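3-dehydroquinate dehydratase (PDB 2YR1) probably catalyses the cis-dehydration of 3-dehydroquinate to 3-dehydroshikimate, the third step of the chorismate pathway to the aromatic amino acids. Local coordinates at residues M1-P5 with G16-P20; A176-S181 with A207-G212. One frame throughout, in Å; residues are numbered along the deposited sequence.

Contact 1 joins the N-terminal extension to the approach to the first strand of the (beta/alpha)8 barrel of a type I dehydroquinase, and contact 2 lies in the barrel itself; they follow one another along the chain. Contact 1 closes first: residues 1-5 and 16-20 flank the small antiparallel pair of strands 8-10 and 13-15, and its second segment runs straight into barrel strand 21-26. Contact 2 comes much later, where neighbouring parallel strands 172-177 and 203-207 give way to their loops. The centres lie 23 Å apart and the nearest atoms about 14 Å, so the two do not touch. Contact 1 thus ties down the N-terminal extension, whereas contact 2 lies at strand ends whose residues touch His147 and Arg216, both of predicted function.

Contact 1: residues M1-P5 with G16-P20; sequences MNISP and GGTEP
The backbone N of Ile3 donates to Gly17 O in a short, nearly straight hydrogen bond, 2.7 Å between Ile3 N and Gly17 O with 172° at the hydrogen. One residue further on, Ser4 N reaches Gly16 O at 2.9 Å, also well aligned. In each case the donor approaches tilted from the plane of the carbonyl. Two successive amides of 1-5 are matched to two successive carbonyls of 16-20 in reverse order, with both donors on one segment, so this is not a beta ladder. Ile3 supplies the apolar part. Its CG1 passes Gly17 O at 3.3 Å, and with that branch anti to the carbonyl carbon (chi1 -70°) and the chain extended beyond it, CD1 reaches Pro20, the residue just before strand 21-26, 3.6 Å from Pro20 CA and 4.0 Å from Pro20 CB. The Ile3 side chain also touches Ala225, while Pro20 packs against Trp220. The hydroxyl of Ser4 lies close to the bare backbone of Gly16, OG to Gly16 CA 3.3 Å; a beta carbon at Gly16 would run into that oxygen, and its phi of 105° also suits glycine. Asn2 lays its amide alongside Gly17, ND2 4.0 Å from Gly17 CA, at the exposed border. Between the two segments the polar bonds are thus all backbone to backbone, with one isoleucine reaching across to a proline; the polar side chain that holds residues 1-5 comes from outside, Arg196 donating to Ile3 O, which implies that the two segments are joined without a side-chain hydrogen bond of their own.

Contact 2: residues A176-S181 with A207-G212; sequences AVMPKS and AMGGLG
This is a contact between the C-terminal ends of two adjacent parallel barrel strands, 172-177 and 203-207, and the loops that leave them. Val177 pairs with Ala207, and the last link of the ladder is Met208 N to Val177 O, 2.8 Å, with the donor nearly along the C=O axis at 172°. The same carbonyl oxygen also receives a CA-H contact from Ala207 and has the methyl CE of Met208 at 3.5 Å from Val177 O. That methyl is brought back over the strand by a bend at the end of the Met208 chain (chi3 -83°), and the Met178 and Met208 side chains cross at about a right angle, Met178 SD lying 4.0 Å from Met208 CB. In the TIM barrel of type I dehydroquinases the active site opens at these strand ends; accordingly Ala176 lies beside His147, the predicted proton donor/acceptor, and Met208 beside Arg216, predicted to bind 3-dehydroquinate. Further out, the ring of Pro179 wedges against the second loop. Its CD meets Met208 O at 3.2 Å and also packs on Ala207 CB, while CG touches Leu211 CB at 3.6 Å, the Pro179 and Leu211 side chains sliding past each other in opposite directions. A glycine in place of Pro179 would probably open a gap between Ala207 and Leu211 and strip Leu211 CB of its proline neighbour. Leu211 CD2 reaches on to Ser181 N at 3.5 Å, just where Ser181 N-caps helix 182-198, and Leu211 also packs on Arg257 of the second subunit.

Contact 1: residues M1-P5 with G16-P20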
ATOM      1  N   MET A   1      18.227  -2.631   5.004  1.00 36.69           N
ATOM      2  CA  MET A   1      16.748  -2.575   5.052  1.00 24.80           C
ATOM      3  C   MET A   1      16.262  -1.195   5.495  1.00 24.08           C
ATOM      4  O   MET A   1      15.065  -1.006   5.712  1.00 22.95           O
ATOM      5  CB  MET A   1      16.193  -3.628   6.005  1.00 20.94           C
ATOM      6  CG  MET A   1      17.021  -4.907   6.123  1.00 26.23           C
ATOM      7  SD  MET A   1      15.858  -6.298   6.327  1.00 39.06           S
ATOM      8  CE  MET A   1      16.259  -7.283   4.869  1.00 16.09           C
ATOM      9  N   ASN A   2      17.182  -0.248   5.668  1.00 15.56           N
ATOM     10  CA  ASN A   2      16.783   1.109   6.045  1.00 18.08           C
ATOM     11  C   ASN A   2      16.070   1.657   4.833  1.00 17.22           C
ATOM     12  O   ASN A   2      16.290   1.167   3.731  1.00 22.41           O
ATOM     13  CB  ASN A   2      18.002   1.994   6.326  1.00 17.66           C
ATOM     14  CG  ASN A   2      18.471   1.916   7.775  1.00 19.71           C
ATOM     15  OD1 ASN A   2      17.928   1.160   8.583  1.00 23.19           O
ATOM     16  ND2 ASN A   2      19.480   2.706   8.103  1.00 18.59           N
ATOM     17  N   ILE A   3      15.217   2.662   5.024  1.00 18.30           N
ATOM     18  CA  ILE A   3      14.510   3.269   3.909  1.00 16.31           C
ATOM     19  C   ILE A   3      15.491   3.773   2.835  1.00 18.48           C
ATOM     20  O   ILE A   3      15.336   3.479   1.637  1.00 16.42           O
ATOM     21  CB  ILE A   3      13.608   4.452   4.403  1.00 17.47           C
ATOM     22  CG1 ILE A   3      12.435   3.903   5.200  1.00 13.41           C
ATOM     23  CG2 ILE A   3      13.106   5.277   3.209  1.00  9.46           C
ATOM     24  CD1 ILE A   3      11.699   4.942   6.067  1.00  8.37           C
ATOM     25  N   SER A   4      16.493   4.543   3.257  1.00 17.87           N
ATOM     26  CA  SER A   4      17.493   5.086   2.333  1.00 16.90           C
ATOM     27  C   SER A   4      18.880   4.469   2.591  1.00 18.43           C
ATOM     28  O   SER A   4      19.169   4.022   3.689  1.00 16.55           O
ATOM     29  CB  SER A   4      17.621   6.609   2.506  1.00 15.96           C
ATOM     30  OG  SER A   4      16.363   7.251   2.458  1.00 17.45           O
ATOM     31  N   PRO A   5      19.756   4.457   1.575  1.00 22.71           N
ATOM     32  CA  PRO A   5      21.105   3.890   1.753  1.00 23.99           C
ATOM     33  C   PRO A   5      21.973   4.570   2.822  1.00 21.78           C
ATOM     34  O   PRO A   5      22.840   3.920   3.415  1.00 22.42           O
ATOM     35  CB  PRO A   5      21.713   3.982   0.358  1.00 21.80           C
ATOM     36  CG  PRO A   5      20.917   5.081  -0.310  1.00 27.11           C
ATOM     37  CD  PRO A   5      19.513   4.769   0.162  1.00 19.23           C
ATOM     38  N   GLY A  16      15.423   8.708   6.508  1.00 18.63           N
ATOM     39  CA  GLY A  16      16.007   7.675   5.669  1.00 16.28           C
ATOM     40  C   GLY A  16      16.388   6.432   6.463  1.00 14.31           C
ATOM     41  O   GLY A  16      16.943   5.494   5.913  1.00 16.38           O
ATOM     42  N   GLY A  17      16.085   6.422   7.758  1.00 19.23           N
ATOM     43  CA  GLY A  17      16.423   5.269   8.577  1.00 22.74           C
ATOM     44  C   GLY A  17      15.378   4.171   8.529  1.00 22.98           C
ATOM     45  O   GLY A  17      14.875   3.795   7.469  1.00 20.40           O
ATOM     46  N   THR A  18      15.047   3.673   9.707  1.00 24.11           N
ATOM     47  CA  THR A  18      14.061   2.620   9.873  1.00 28.75           C
ATOM     48  C   THR A  18      12.654   3.215   9.899  1.00 25.22           C
ATOM     49  O   THR A  18      11.714   2.626   9.386  1.00 24.64           O
ATOM     50  CB  THR A  18      14.266   1.903  11.213  1.00 27.79           C
ATOM     51  OG1 THR A  18      15.618   1.446  11.309  1.00 40.48           O
ATOM     52  CG2 THR A  18      13.317   0.712  11.318  1.00 43.30           C
ATOM     53  N   GLU A  19      12.529   4.385  10.512  1.00 23.81           N
ATOM     54  CA  GLU A  19      11.241   5.047  10.660  1.00 20.95           C
ATOM     55  C   GLU A  19      10.876   6.044   9.570  1.00 22.36           C
ATOM     56  O   GLU A  19      11.668   6.922   9.213  1.00 17.94           O
ATOM     57  CB  GLU A  19      11.187   5.795  11.992  1.00 25.64           C
ATOM     58  CG  GLU A  19      11.643   4.996  13.173  1.00 27.17           C
ATOM     59  CD  GLU A  19      10.928   3.681  13.267  1.00 34.38           C
ATOM     60  OE1 GLU A  19       9.681   3.693  13.406  1.00 34.60           O
ATOM     61  OE2 GLU A  19      11.615   2.639  13.195  1.00 34.67           O
ATOM     62  N   PRO A  20       9.669   5.916   9.014  1.00 20.42           N
ATOM     63  CA  PRO A  20       9.378   6.922   7.994  1.00 18.03           C
ATOM     64  C   PRO A  20       9.103   8.263   8.721  1.00 20.86           C
ATOM     65  O   PRO A  20       8.642   8.271   9.859  1.00 20.67           O
ATOM     66  CB  PRO A  20       8.153   6.349   7.253  1.00 22.41           C
ATOM     67  CG  PRO A  20       7.641   5.214   8.099  1.00 20.92           C
ATOM     68  CD  PRO A  20       8.836   4.706   8.869  1.00 25.40           C
TER

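Contact 2: residues A176-S181 with A207-G212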
ATOM      1  N   ALA A 176       6.737  14.519  -7.114  1.00 16.45           N
ATOM      2  CA  ALA A 176       5.327  14.225  -6.847  1.00 12.82           C
ATOM      3  C   ALA A 176       4.571  14.166  -8.185  1.00 10.97           C
ATOM      4  O   ALA A 176       4.876  14.917  -9.112  1.00 17.05           O
ATOM      5  CB  ALA A 176       4.718  15.291  -5.905  1.00 14.42           C
ATOM      6  N   VAL A 177       3.603  13.264  -8.302  1.00 11.45           N
ATOM      7  CA  VAL A 177       2.836  13.146  -9.523  1.00 13.66           C
ATOM      8  C   VAL A 177       1.341  13.066  -9.245  1.00 13.88           C
ATOM      9  O   VAL A 177       0.924  12.802  -8.113  1.00 12.76           O
ATOM     10  CB  VAL A 177       3.243  11.894 -10.359  1.00 17.00           C
ATOM     11  CG1 VAL A 177       4.705  12.000 -10.800  1.00 10.62           C
ATOM     12  CG2 VAL A 177       3.019  10.605  -9.537  1.00 12.99           C
ATOM     13  N   MET A 178       0.544  13.319 -10.282  1.00 15.28           N
ATOM     14  CA  MET A 178      -0.921  13.245 -10.171  1.00 14.85           C
ATOM     15  C   MET A 178      -1.329  12.043 -10.988  1.00 12.21           C
ATOM     16  O   MET A 178      -1.269  12.065 -12.230  1.00 16.68           O
ATOM     17  CB  MET A 178      -1.597  14.482 -10.743  1.00 13.57           C
ATOM     18  CG  MET A 178      -3.107  14.462 -10.536  1.00 18.92           C
ATOM     19  SD  MET A 178      -3.470  14.682  -8.814  1.00 23.03           S
ATOM     20  CE  MET A 178      -4.059  16.406  -8.820  1.00 30.17           C
ATOM     21  N   PRO A 179      -1.722  10.953 -10.311  1.00 15.24           N
ATOM     22  CA  PRO A 179      -2.123   9.739 -11.030  1.00 11.84           C
ATOM     23  C   PRO A 179      -3.515   9.894 -11.635  1.00 11.24           C
ATOM     24  O   PRO A 179      -4.356  10.571 -11.080  1.00 14.35           O
ATOM     25  CB  PRO A 179      -2.082   8.675  -9.936  1.00 16.47           C
ATOM     26  CG  PRO A 179      -2.567   9.415  -8.757  1.00 14.52           C
ATOM     27  CD  PRO A 179      -1.831  10.757  -8.853  1.00 12.73           C
ATOM     28  N   LYS A 180      -3.753   9.240 -12.756  1.00 19.63           N
ATOM     29  CA  LYS A 180      -5.056   9.319 -13.399  1.00 23.30           C
ATOM     30  C   LYS A 180      -5.613   7.909 -13.441  1.00 21.13           C
ATOM     31  O   LYS A 180      -6.722   7.668 -13.928  1.00 24.26           O
ATOM     32  CB  LYS A 180      -4.911   9.890 -14.812  1.00 23.84           C
ATOM     33  CG  LYS A 180      -4.370  11.311 -14.857  1.00 24.98           C
ATOM     34  CD  LYS A 180      -5.222  12.256 -14.034  1.00 32.85           C
ATOM     35  CE  LYS A 180      -4.698  13.683 -14.074  1.00 29.72           C
ATOM     36  NZ  LYS A 180      -4.815  14.269 -15.433  1.00 36.28           N
ATOM     37  N   SER A 181      -4.844   6.980 -12.887  1.00 22.49           N
ATOM     38  CA  SER A 181      -5.222   5.574 -12.859  1.00 24.05           C
ATOM     39  C   SER A 181      -4.354   4.804 -11.859  1.00 22.94           C
ATOM     40  O   SER A 181      -3.307   5.286 -11.441  1.00 19.75           O
ATOM     41  CB  SER A 181      -4.993   4.957 -14.232  1.00 27.20           C
ATOM     42  OG  SER A 181      -3.600   4.761 -14.410  1.00 23.82           O
ATOM     43  N   ALA A 207       2.169  10.179  -4.988  1.00 19.60           N
ATOM     44  CA  ALA A 207       1.173  10.304  -6.049  1.00 15.84           C
ATOM     45  C   ALA A 207       0.127  11.049  -5.211  1.00 18.85           C
ATOM     46  O   ALA A 207      -0.204  10.623  -4.092  1.00 16.85           O
ATOM     47  CB  ALA A 207       0.636   8.937  -6.483  1.00 10.14           C
ATOM     48  N   MET A 208      -0.358  12.172  -5.723  1.00 21.58           N
ATOM     49  CA  MET A 208      -1.334  12.989  -5.004  1.00 16.51           C
ATOM     50  C   MET A 208      -2.738  12.468  -5.236  1.00 20.21           C
ATOM     51  O   MET A 208      -2.909  11.464  -5.913  1.00 16.77           O
ATOM     52  CB  MET A 208      -1.210  14.428  -5.490  1.00 17.87           C
ATOM     53  CG  MET A 208       0.206  14.973  -5.311  1.00 19.00           C
ATOM     54  SD  MET A 208       0.380  16.649  -5.921  1.00 25.62           S
ATOM     55  CE  MET A 208       0.654  16.310  -7.692  1.00 17.50           C
ATOM     56  N   GLY A 209      -3.741  13.153  -4.675  1.00 23.24           N
ATOM     57  CA  GLY A 209      -5.121  12.729  -4.854  1.00 19.15           C
ATOM     58  C   GLY A 209      -5.528  11.460  -4.109  1.00 20.72           C
ATOM     59  O   GLY A 209      -4.708  10.823  -3.428  1.00 16.34           O
ATOM     60  N   GLY A 210      -6.797  11.074  -4.265  1.00 22.18           N
ATOM     61  CA  GLY A 210      -7.312   9.900  -3.573  1.00 21.08           C
ATOM     62  C   GLY A 210      -6.610   8.649  -4.058  1.00 19.84           C
ATOM     63  O   GLY A 210      -6.268   7.752  -3.286  1.00 18.83           O
ATOM     64  N   LEU A 211      -6.401   8.610  -5.363  1.00 19.68           N
ATOM     65  CA  LEU A 211      -5.736   7.499  -6.020  1.00 25.02           C
ATOM     66  C   LEU A 211      -4.361   7.272  -5.416  1.00 16.81           C
ATOM     67  O   LEU A 211      -3.926   6.137  -5.271  1.00 19.01           O
ATOM     68  CB  LEU A 211      -5.595   7.815  -7.501  1.00 29.67           C
ATOM     69  CG  LEU A 211      -6.061   6.802  -8.538  1.00 35.13           C
ATOM     70  CD1 LEU A 211      -7.209   5.961  -8.006  1.00 31.36           C
ATOM     71  CD2 LEU A 211      -6.457   7.572  -9.785  1.00 30.91           C
ATOM     72  N   GLY A 212      -3.684   8.359  -5.065  1.00 17.13           N
ATOM     73  CA  GLY A 212      -2.353   8.250  -4.502  1.00 18.58           C
ATOM     74  C   GLY A 212      -2.232   8.077  -2.997  1.00 21.33           C
ATOM     75  O   GLY A 212      -1.119   8.045  -2.463  1.00 22.61           O
TER